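Local coordinates for protein 2-aminomuconate 6-semialdehyde dehydrogenase (Burkholderia cenocepacia, PDB 4U3W) that probably oxidises 2-aminomuconate 6-semialdehyde to 2-aminomuconate with a nicotinamide cofactor, as a member of the aldehyde dehydrogenase family, at residues L326-A337 with R384-I394; W87-I95 with L208-P218. One frame throughout, in Å; residues are numbered along the deposited sequence. Where two conformers were deposited one is given.

Contact 1: L326-A337 with R384-I394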
loop_
_atom_site.group_PDB
_atom_site.type_symbol
_atom_site.label_atom_id
_atom_site.label_comp_id
_atom_site.label_asym_id
_atom_site.label_seq_id
_atom_site.Cartn_x
_atom_site.Cartn_y
_atom_site.Cartn_z
ATOM N N LEU A 326 -33.635 11.744 27.047
ATOM C CA LEU A 326 -33.856 11.799 25.599
ATOM C C LEU A 326 -35.243 12.355 25.289
ATOM O O LEU A 326 -35.453 13.073 24.289
ATOM C CB LEU A 326 -33.701 10.413 24.984
ATOM C CG LEU A 326 -33.624 10.406 23.433
ATOM C CD1 LEU A 326 -32.263 10.950 22.921
ATOM C CD2 LEU A 326 -33.875 9.013 22.924
ATOM N N LYS A 327 -36.202 11.987 26.126
ATOM C CA LYS A 327 -37.581 12.449 25.940
ATOM C C LYS A 327 -37.623 13.980 25.983
ATOM O O LYS A 327 -38.212 14.625 25.114
ATOM C CB LYS A 327 -38.505 11.831 27.006
ATOM C CG LYS A 327 -39.940 12.369 26.982
ATOM C CD LYS A 327 -40.777 11.808 28.146
ATOM C CE LYS A 327 -42.188 12.394 28.106
ATOM N NZ LYS A 327 -43.115 11.772 29.111
ATOM N N GLU A 328 -37.002 14.553 27.008
ATOM C CA GLU A 328 -36.923 16.006 27.158
ATOM C C GLU A 328 -36.255 16.714 25.955
ATOM O O GLU A 328 -36.758 17.717 25.451
ATOM C CB GLU A 328 -36.200 16.333 28.490
ATOM C CG GLU A 328 -35.921 17.792 28.737
ATOM C CD GLU A 328 -35.238 18.031 30.082
ATOM O OE1 GLU A 328 -35.495 17.265 31.047
ATOM O OE2 GLU A 328 -34.410 18.963 30.162
ATOM N N GLN A 329 -35.141 16.198 25.448
ATOM C CA GLN A 329 -34.526 16.817 24.271
ATOM C C GLN A 329 -35.360 16.641 22.994
ATOM O O GLN A 329 -35.371 17.517 22.094
ATOM C CB GLN A 329 -33.110 16.235 24.054
ATOM C CG GLN A 329 -32.139 16.575 25.247
ATOM C CD GLN A 329 -30.669 16.300 24.918
ATOM O OE1 GLN A 329 -30.307 16.099 23.766
ATOM N NE2 GLN A 329 -29.812 16.262 25.964
ATOM N N ALA A 330 -35.986 15.481 22.873
ATOM C CA ALA A 330 -36.836 15.212 21.692
ATOM C C ALA A 330 -38.052 16.154 21.681
ATOM O O ALA A 330 -38.454 16.651 20.640
ATOM C CB ALA A 330 -37.287 13.741 21.687
ATOM N N GLN A 331 -38.627 16.401 22.859
ATOM C CA GLN A 331 -39.744 17.344 22.947
ATOM C C GLN A 331 -39.285 18.813 22.777
ATOM O O GLN A 331 -40.112 19.700 22.521
ATOM C CB GLN A 331 -40.499 17.140 24.245
ATOM C CG GLN A 331 -41.210 15.787 24.292
ATOM C CD GLN A 331 -42.007 15.573 25.568
ATOM O OE1 GLN A 331 -41.813 16.270 26.587
ATOM N NE2 GLN A 331 -42.893 14.589 25.534
ATOM N N ALA A 332 -37.981 19.081 22.881
ATOM C CA ALA A 332 -37.499 20.427 22.589
ATOM C C ALA A 332 -37.229 20.637 21.081
ATOM O O ALA A 332 -36.988 21.743 20.631
ATOM C CB ALA A 332 -36.230 20.745 23.425
ATOM N N LEU A 333 -37.279 19.588 20.275
ATOM C CA LEU A 333 -37.193 19.798 18.831
ATOM C C LEU A 333 -38.430 20.605 18.369
ATOM O O LEU A 333 -39.498 20.539 18.986
ATOM C CB LEU A 333 -37.105 18.470 18.094
ATOM C CG LEU A 333 -35.794 17.753 18.418
ATOM C CD1 LEU A 333 -35.903 16.373 17.812
ATOM C CD2 LEU A 333 -34.584 18.527 17.850
ATOM N N ARG A 334 -38.251 21.395 17.319
ATOM C CA ARG A 334 -39.325 22.227 16.752
ATOM C C ARG A 334 -39.601 21.755 15.349
ATOM O O ARG A 334 -38.756 21.912 14.484
ATOM C CB ARG A 334 -38.910 23.703 16.732
ATOM C CG ARG A 334 -38.857 24.281 18.200
ATOM C CD ARG A 334 -40.245 24.202 18.867
ATOM N NE ARG A 334 -40.206 24.419 20.317
ATOM C CZ ARG A 334 -40.519 23.505 21.239
ATOM N NH1 ARG A 334 -40.904 22.286 20.864
ATOM N NH2 ARG A 334 -40.450 23.815 22.540
ATOM N N VAL A 335 -40.755 21.131 15.149
ATOM C CA VAL A 335 -41.100 20.519 13.857
ATOM C C VAL A 335 -41.844 21.542 12.993
ATOM O O VAL A 335 -42.864 22.069 13.405
ATOM C CB VAL A 335 -41.984 19.236 14.077
ATOM C CG1 VAL A 335 -42.480 18.618 12.717
ATOM C CG2 VAL A 335 -41.234 18.206 14.930
ATOM N N GLY A 336 -41.351 21.849 11.803
ATOM C CA GLY A 336 -42.028 22.836 10.984
ATOM C C GLY A 336 -41.313 23.167 9.688
ATOM O O GLY A 336 -40.476 22.402 9.223
ATOM N N ALA A 337 -41.672 24.305 9.102
ATOM C CA ALA A 337 -41.228 24.737 7.778
ATOM C C ALA A 337 -39.816 25.338 7.830
ATOM O O ALA A 337 -39.473 26.004 8.787
ATOM C CB ALA A 337 -42.215 25.752 7.204
ATOM N N ARG A 384 -49.455 23.810 6.290
ATOM C CA ARG A 384 -48.437 22.861 6.702
ATOM C C ARG A 384 -49.084 21.480 6.993
ATOM O O ARG A 384 -48.402 20.434 6.961
ATOM C CB ARG A 384 -47.676 23.388 7.931
ATOM C CG ARG A 384 -46.760 24.601 7.619
ATOM C CD ARG A 384 -46.212 25.200 8.924
ATOM N NE ARG A 384 -47.297 25.774 9.736
ATOM C CZ ARG A 384 -47.118 26.289 10.958
ATOM N NH1 ARG A 384 -45.907 26.341 11.501
ATOM N NH2 ARG A 384 -48.168 26.753 11.635
ATOM N N ASP A 385 -50.396 21.475 7.286
ATOM C CA ASP A 385 -51.076 20.224 7.511
ATOM C C ASP A 385 -51.245 19.473 6.203
ATOM O O ASP A 385 -51.647 18.325 6.233
ATOM C CB ASP A 385 -52.482 20.410 8.157
ATOM C CG ASP A 385 -52.407 20.840 9.608
ATOM O OD1 ASP A 385 -51.407 20.510 10.267
ATOM O OD2 ASP A 385 -53.380 21.472 10.107
ATOM N N ASP A 386 -51.064 20.149 5.068
ATOM C CA ASP A 386 -51.173 19.482 3.764
ATOM C C ASP A 386 -49.834 18.845 3.357
ATOM O O ASP A 386 -49.753 18.167 2.312
ATOM C CB ASP A 386 -51.616 20.451 2.685
ATOM C CG ASP A 386 -53.048 20.970 2.942
ATOM O OD1 ASP A 386 -53.796 20.311 3.700
ATOM O OD2 ASP A 386 -53.405 22.007 2.368
ATOM N N GLY A 387 -48.823 19.075 4.173
ATOM C CA GLY A 387 -47.502 18.461 4.015
ATOM C C GLY A 387 -47.407 17.105 4.716
ATOM O O GLY A 387 -48.431 16.396 4.925
ATOM N N ALA A 388 -46.181 16.719 5.075
ATOM C CA ALA A 388 -45.953 15.327 5.471
ATOM C C ALA A 388 -45.254 15.244 6.785
ATOM O O ALA A 388 -44.320 14.440 6.941
ATOM C CB ALA A 388 -45.125 14.565 4.369
ATOM N N PHE A 389 -45.675 16.069 7.754
ATOM C CA PHE A 389 -44.976 16.094 9.050
ATOM C C PHE A 389 -45.359 14.966 9.993
ATOM O O PHE A 389 -46.524 14.576 10.066
ATOM C CB PHE A 389 -45.231 17.425 9.797
ATOM C CG PHE A 389 -44.611 18.618 9.135
ATOM C CD1 PHE A 389 -43.305 18.994 9.456
ATOM C CD2 PHE A 389 -45.317 19.338 8.171
ATOM C CE1 PHE A 389 -42.715 20.104 8.883
ATOM C CE2 PHE A 389 -44.728 20.450 7.558
ATOM C CZ PHE A 389 -43.409 20.827 7.913
ATOM N N VAL A 390 -44.376 14.472 10.737
ATOM C CA VAL A 390 -44.686 13.606 11.881
ATOM C C VAL A 390 -43.753 13.946 13.011
ATOM O O VAL A 390 -42.683 14.533 12.803
ATOM C CB VAL A 390 -44.553 12.094 11.599
ATOM C CG1 VAL A 390 -45.472 11.649 10.441
ATOM C CG2 VAL A 390 -43.109 11.749 11.290
ATOM N N MET A 391 -44.192 13.627 14.237
ATOM C CA MET A 391 -43.420 14.019 15.433
ATOM C C MET A 391 -42.305 13.011 15.740
ATOM O O MET A 391 -42.454 11.811 15.481
ATOM C CB MET A 391 -44.338 14.172 16.683
ATOM C CG MET A 391 -45.384 15.307 16.626
ATOM S SD MET A 391 -44.766 16.938 16.151
ATOM C CE MET A 391 -44.049 17.508 17.672
ATOM N N PRO A 392 -41.184 13.505 16.317
ATOM C CA PRO A 392 -40.153 12.602 16.849
ATOM C C PRO A 392 -40.762 11.596 17.819
ATOM O O PRO A 392 -41.506 11.999 18.690
ATOM C CB PRO A 392 -39.197 13.537 17.635
ATOM C CG PRO A 392 -39.568 14.933 17.285
ATOM C CD PRO A 392 -40.966 14.917 16.688
ATOM N N THR A 393 -40.428 10.317 17.692
ATOM C CA THR A 393 -41.115 9.285 18.469
ATOM C C THR A 393 -40.113 8.373 19.172
ATOM O O THR A 393 -39.093 8.040 18.603
ATOM C CB THR A 393 -42.060 8.471 17.541
ATOM O OG1 THR A 393 -43.003 9.378 16.966
ATOM C CG2 THR A 393 -42.793 7.368 18.272
ATOM N N ILE A 394 -40.383 8.048 20.437
ATOM C CA ILE A 394 -39.575 7.113 21.215
ATOM C C ILE A 394 -40.492 6.007 21.759
ATOM O O ILE A 394 -41.533 6.300 22.327
ATOM C CB ILE A 394 -38.872 7.841 22.406
ATOM C CG1 ILE A 394 -37.911 8.945 21.928
ATOM C CG2 ILE A 394 -38.159 6.862 23.347
ATOM C CD1 ILE A 394 -37.498 9.867 23.140
HETATM O O HOH W 1 -43.172 26.138 10.725
#
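A water molecule joins Ala337 to Arg384: it accepts hydrogen bonds from the backbone N of Ala337 and from NH1 of Arg384, each at 2.9 Å. The water lies in the guanidinium plane, at its edge. NH2 of the same arginine forms a salt bridge with Asp382, a second partner for the group. No direct hydrogen bond links the two segments, and the rest of the contact is packing.

Phe389 comes next. Gly336 O sits at the edge of its ring, near the ring plane, 3.2 Å from CE1. This suits the slightly positive rim of an aromatic ring. Val335 reaches the same ring with CG1, 3.4 Å from CD1. The two methyls of Val335 divide the work. CG1 is anti to the backbone N (chi1 175°) and goes to Phe389, while CG2 lies 3.7 Å from Pro392 CD. In one of its two conformers, Met391 bends its chain and puts SD near Val335 CG2.

Pro392 CG also touches Leu333 CD1, at 4.0 Å, and lies near the carbonyl oxygen of Ala330. Further along, Ile394 pushes CD1 against Leu326 CD2 at 3.7 Å and lies close to the backbone of Lys327.

The contact thus joins helix 319-331 and the loop after it to the chain entering strand 393-396. It is side-chain packing of a helix against a sheet, in the aldehyde dehydrogenase fold. Leu326 also packs on helix 287-299, and both Leu326 and Ile394 touch the adjacent strand 413-419. Phe389 meets Phe380 edge-to-face, and Thr393 packs on helix 351-366.

Contact 2: W87-I95 with L208-P218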
loop_
_atom_site.group_PDB
_atom_site.type_symbol
_atom_site.label_atom_id
_atom_site.label_comp_id
_atom_site.label_asym_id
_atom_site.label_seq_id
_atom_site.Cartn_x
_atom_site.Cartn_y
_atom_site.Cartn_z
ATOM N N TRP A 87 -11.359 18.880 -14.265
ATOM C CA TRP A 87 -12.789 18.973 -14.548
ATOM C C TRP A 87 -13.575 18.940 -13.232
ATOM O O TRP A 87 -14.497 19.716 -13.017
ATOM C CB TRP A 87 -13.241 17.831 -15.475
ATOM C CG TRP A 87 -13.035 18.108 -16.963
ATOM C CD1 TRP A 87 -12.211 17.415 -17.830
ATOM C CD2 TRP A 87 -13.665 19.144 -17.753
ATOM N NE1 TRP A 87 -12.290 17.968 -19.100
ATOM C CE2 TRP A 87 -13.182 19.013 -19.079
ATOM C CE3 TRP A 87 -14.584 20.173 -17.461
ATOM C CZ2 TRP A 87 -13.587 19.874 -20.111
ATOM C CZ3 TRP A 87 -15.012 21.014 -18.494
ATOM C CH2 TRP A 87 -14.501 20.861 -19.811
ATOM N N LEU A 88 -13.208 18.023 -12.349
ATOM C CA LEU A 88 -13.959 17.875 -11.096
ATOM C C LEU A 88 -13.873 19.132 -10.192
ATOM O O LEU A 88 -14.897 19.570 -9.590
ATOM C CB LEU A 88 -13.471 16.612 -10.370
ATOM C CG LEU A 88 -14.345 15.370 -10.680
ATOM C CD1 LEU A 88 -14.260 14.905 -12.115
ATOM C CD2 LEU A 88 -14.050 14.207 -9.726
ATOM N N HIS A 89 -12.693 19.778 -10.166
ATOM C CA HIS A 89 -12.599 21.024 -9.444
ATOM C C HIS A 89 -13.390 22.140 -10.127
ATOM O O HIS A 89 -13.952 22.984 -9.448
ATOM C CB HIS A 89 -11.132 21.446 -9.273
ATOM C CG HIS A 89 -10.453 20.783 -8.115
ATOM N ND1 HIS A 89 -10.754 21.087 -6.800
ATOM C CD2 HIS A 89 -9.492 19.825 -8.075
ATOM C CE1 HIS A 89 -10.011 20.337 -6.002
ATOM N NE2 HIS A 89 -9.234 19.569 -6.750
ATOM N N LYS A 90 -13.435 22.160 -11.455
ATOM C CA LYS A 90 -14.274 23.159 -12.145
ATOM C C LYS A 90 -15.740 22.982 -11.784
ATOM O O LYS A 90 -16.486 23.957 -11.632
ATOM C CB LYS A 90 -14.142 23.038 -13.667
ATOM C CG LYS A 90 -12.943 23.800 -14.268
ATOM C CD LYS A 90 -12.922 23.641 -15.804
ATOM C CE LYS A 90 -11.510 23.370 -16.335
ATOM N NZ LYS A 90 -10.611 24.559 -16.508
ATOM N N ILE A 91 -16.161 21.721 -11.700
ATOM C CA ILE A 91 -17.564 21.422 -11.350
ATOM C C ILE A 91 -17.820 21.883 -9.923
ATOM O O ILE A 91 -18.791 22.566 -9.641
ATOM C CB ILE A 91 -17.866 19.908 -11.514
ATOM C CG1 ILE A 91 -17.814 19.524 -13.007
ATOM C CG2 ILE A 91 -19.254 19.560 -10.941
ATOM C CD1 ILE A 91 -17.612 18.009 -13.276
ATOM N N ALA A 92 -16.894 21.545 -9.027
ATOM C CA ALA A 92 -17.015 21.994 -7.643
ATOM C C ALA A 92 -17.134 23.510 -7.551
ATOM O O ALA A 92 -18.012 24.033 -6.854
ATOM C CB ALA A 92 -15.812 21.485 -6.834
ATOM N N ASP A 93 -16.290 24.228 -8.297
ATOM C CA ASP A 93 -16.362 25.694 -8.325
ATOM C C ASP A 93 -17.713 26.200 -8.825
ATOM O O ASP A 93 -18.238 27.210 -8.337
ATOM C CB ASP A 93 -15.239 26.267 -9.223
ATOM C CG ASP A 93 -13.847 26.099 -8.616
ATOM O OD1 ASP A 93 -13.746 25.751 -7.427
ATOM O OD2 ASP A 93 -12.848 26.271 -9.343
ATOM N N GLY A 94 -18.264 25.532 -9.845
ATOM C CA GLY A 94 -19.542 25.941 -10.432
ATOM C C GLY A 94 -20.724 25.795 -9.483
ATOM O O GLY A 94 -21.679 26.594 -9.529
ATOM N N ILE A 95 -20.676 24.781 -8.631
ATOM C CA ILE A 95 -21.716 24.587 -7.612
ATOM C C ILE A 95 -21.574 25.699 -6.551
ATOM O O ILE A 95 -22.546 26.359 -6.176
ATOM C CB ILE A 95 -21.590 23.204 -6.936
ATOM C CG1 ILE A 95 -21.752 22.051 -7.956
ATOM C CG2 ILE A 95 -22.669 23.034 -5.885
ATOM C CD1 ILE A 95 -21.318 20.656 -7.355
ATOM N N LEU A 208 -27.338 20.586 -10.983
ATOM C CA LEU A 208 -25.994 20.005 -11.250
ATOM C C LEU A 208 -25.756 19.842 -12.783
ATOM O O LEU A 208 -24.660 20.146 -13.315
ATOM C CB LEU A 208 -25.811 18.671 -10.521
ATOM C CG LEU A 208 -24.431 17.993 -10.705
ATOM C CD1 LEU A 208 -23.328 18.909 -10.143
ATOM C CD2 LEU A 208 -24.338 16.627 -9.985
ATOM N N ALA A 209 -26.776 19.381 -13.498
ATOM C CA ALA A 209 -26.680 19.328 -14.956
ATOM C C ALA A 209 -26.377 20.706 -15.565
ATOM O O ALA A 209 -25.588 20.781 -16.487
ATOM C CB ALA A 209 -28.036 18.753 -15.579
ATOM N N GLU A 210 -27.024 21.775 -15.069
ATOM C CA GLU A 210 -26.733 23.132 -15.564
ATOM C C GLU A 210 -25.275 23.509 -15.341
ATOM O O GLU A 210 -24.627 24.159 -16.198
ATOM C CB GLU A 210 -27.632 24.171 -14.858
ATOM C CG GLU A 210 -29.097 23.964 -15.178
ATOM C CD GLU A 210 -30.012 25.002 -14.552
ATOM O OE1 GLU A 210 -29.516 26.063 -14.110
ATOM O OE2 GLU A 210 -31.248 24.769 -14.530
ATOM N N VAL A 211 -24.741 23.105 -14.197
ATOM C CA VAL A 211 -23.317 23.374 -13.917
ATOM C C VAL A 211 -22.425 22.597 -14.899
ATOM O O VAL A 211 -21.468 23.180 -15.465
ATOM C CB VAL A 211 -22.943 23.050 -12.426
ATOM C CG1 VAL A 211 -21.398 23.103 -12.256
ATOM C CG2 VAL A 211 -23.606 24.082 -11.515
ATOM N N MET A 212 -22.714 21.304 -15.100
ATOM C CA MET A 212 -22.013 20.481 -16.102
ATOM C C MET A 212 -21.976 21.179 -17.467
ATOM O O MET A 212 -20.945 21.208 -18.154
ATOM C CB MET A 212 -22.689 19.081 -16.305
ATOM C CG MET A 212 -22.777 18.213 -15.022
ATOM S SD MET A 212 -21.091 17.844 -14.397
ATOM C CE MET A 212 -21.465 16.760 -13.017
ATOM N N HIS A 213 -23.140 21.678 -17.864
ATOM C CA HIS A 213 -23.315 22.403 -19.114
ATOM C C HIS A 213 -22.506 23.710 -19.134
ATOM O O HIS A 213 -21.809 23.993 -20.108
ATOM C CB HIS A 213 -24.806 22.715 -19.322
ATOM C CG HIS A 213 -25.122 23.167 -20.713
ATOM N ND1 HIS A 213 -24.893 22.372 -21.812
ATOM C CD2 HIS A 213 -25.638 24.326 -21.187
ATOM C CE1 HIS A 213 -25.248 23.018 -22.909
ATOM N NE2 HIS A 213 -25.716 24.202 -22.559
ATOM N N ASP A 214 -22.582 24.488 -18.047
ATOM C CA ASP A 214 -21.916 25.783 -18.025
ATOM C C ASP A 214 -20.384 25.652 -18.014
ATOM O O ASP A 214 -19.691 26.466 -18.639
ATOM C CB ASP A 214 -22.407 26.627 -16.839
ATOM C CG ASP A 214 -23.786 27.238 -17.078
ATOM O OD1 ASP A 214 -24.260 27.251 -18.250
ATOM O OD2 ASP A 214 -24.414 27.697 -16.087
ATOM N N VAL A 215 -19.835 24.615 -17.397
ATOM C CA VAL A 215 -18.393 24.479 -17.423
ATOM C C VAL A 215 -17.942 23.815 -18.741
ATOM O O VAL A 215 -16.755 23.737 -19.035
ATOM C CB VAL A 215 -17.851 23.682 -16.203
ATOM C CG1 VAL A 215 -18.369 24.316 -14.893
ATOM C CG2 VAL A 215 -18.262 22.233 -16.269
ATOM N N GLY A 216 -18.896 23.330 -19.530
ATOM C CA GLY A 216 -18.564 22.792 -20.843
ATOM C C GLY A 216 -18.009 21.383 -20.827
ATOM O O GLY A 216 -17.216 21.019 -21.688
ATOM N N LEU A 217 -18.407 20.582 -19.844
ATOM C CA LEU A 217 -18.070 19.169 -19.894
ATOM C C LEU A 217 -18.508 18.567 -21.274
ATOM O O LEU A 217 -19.596 18.883 -21.745
ATOM C CB LEU A 217 -18.767 18.451 -18.735
ATOM C CG LEU A 217 -18.216 17.069 -18.412
ATOM C CD1 LEU A 217 -16.822 17.229 -17.735
ATOM C CD2 LEU A 217 -19.225 16.405 -17.502
ATOM N N PRO A 218 -17.670 17.744 -21.923
ATOM C CA PRO A 218 -18.033 17.253 -23.283
ATOM C C PRO A 218 -19.405 16.547 -23.371
ATOM O O PRO A 218 -19.847 15.898 -22.416
ATOM C CB PRO A 218 -16.915 16.280 -23.608
ATOM C CG PRO A 218 -15.701 16.820 -22.830
ATOM C CD PRO A 218 -16.300 17.311 -21.530
#
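Helices 87-95 and 208-214 meet with their axes 9.3 Å apart at closest approach and their N-to-C directions 123° apart. Their backbones come nearest at Gly94, where the glycine lets Val211 settle directly on the backbone. Val211 straddles this place with its two methyls: CG1 lies 3.7 Å from Ile91 O, and CG2 lies at the same distance from Gly94 O.

Ile91 crosses Met212 at a slant. With CG1 anti to the carbonyl carbon (chi1 -68°), its CD1 extends to Met212 SD at 3.7 Å. The methionine chain bends at chi2, and its CE also rests near CG2 and CD1 of Ile91. Ile95 takes the next turn and meets Leu208 CD1 with its own CD1. Val215 sets CG1 near Lys90 O.

Trp87 packs against the end of the second helix. Leu217 CD1 stands over the face of its six-membered ring, 4.0 Å from the centroid and 28° off the normal, a CH-pi contact. Pro218 CD lies 4.0 Å from Trp87 CZ2. Val215 O comes in at the ring edge, in plane, 3.3 Å from CZ3. Gly216, with positive phi, closes the helix in a Schellman motif, and Leu217 N bonds back to Met212 O. This turn brings Leu217 over the indole and Pro218 beside it.

Leu208 also packs on helix 175-188, and Met212 and Leu217 on Phe222 of strand 222-224. The two segments share no hydrogen bond or salt bridge. Their fit rests on methyl groups packed on one another and on backbone carbonyls, a sulfur, and the face and edge of one indole. The packing is therefore probably governed by shape more than by polar pairing.

How the contacts relate
From the N terminus, helix 81-96 comes first. Contact 2 closes when the chain returns to it at helix 203-214, after 112 intervening residues that include helices 114-138 and 175-188 and strands 153-169 and 192-196. Contact 1 opens later, at helix 319-331, and closes after 46 intervening residues, at 384-394, which leads into strand 393-396; its loop carries helix 351-366 and strand 370-373. The two loops follow in series, neither nested nor crossed. The centres of contact 1 and contact 2 are about 37 Å apart. Contact 2 joins helix 81-96 to helix 203-214, which packs on strand 222-224. Contact 1 ties a helix and its following loop to the sheet that holds strands 393-396 and 413-419.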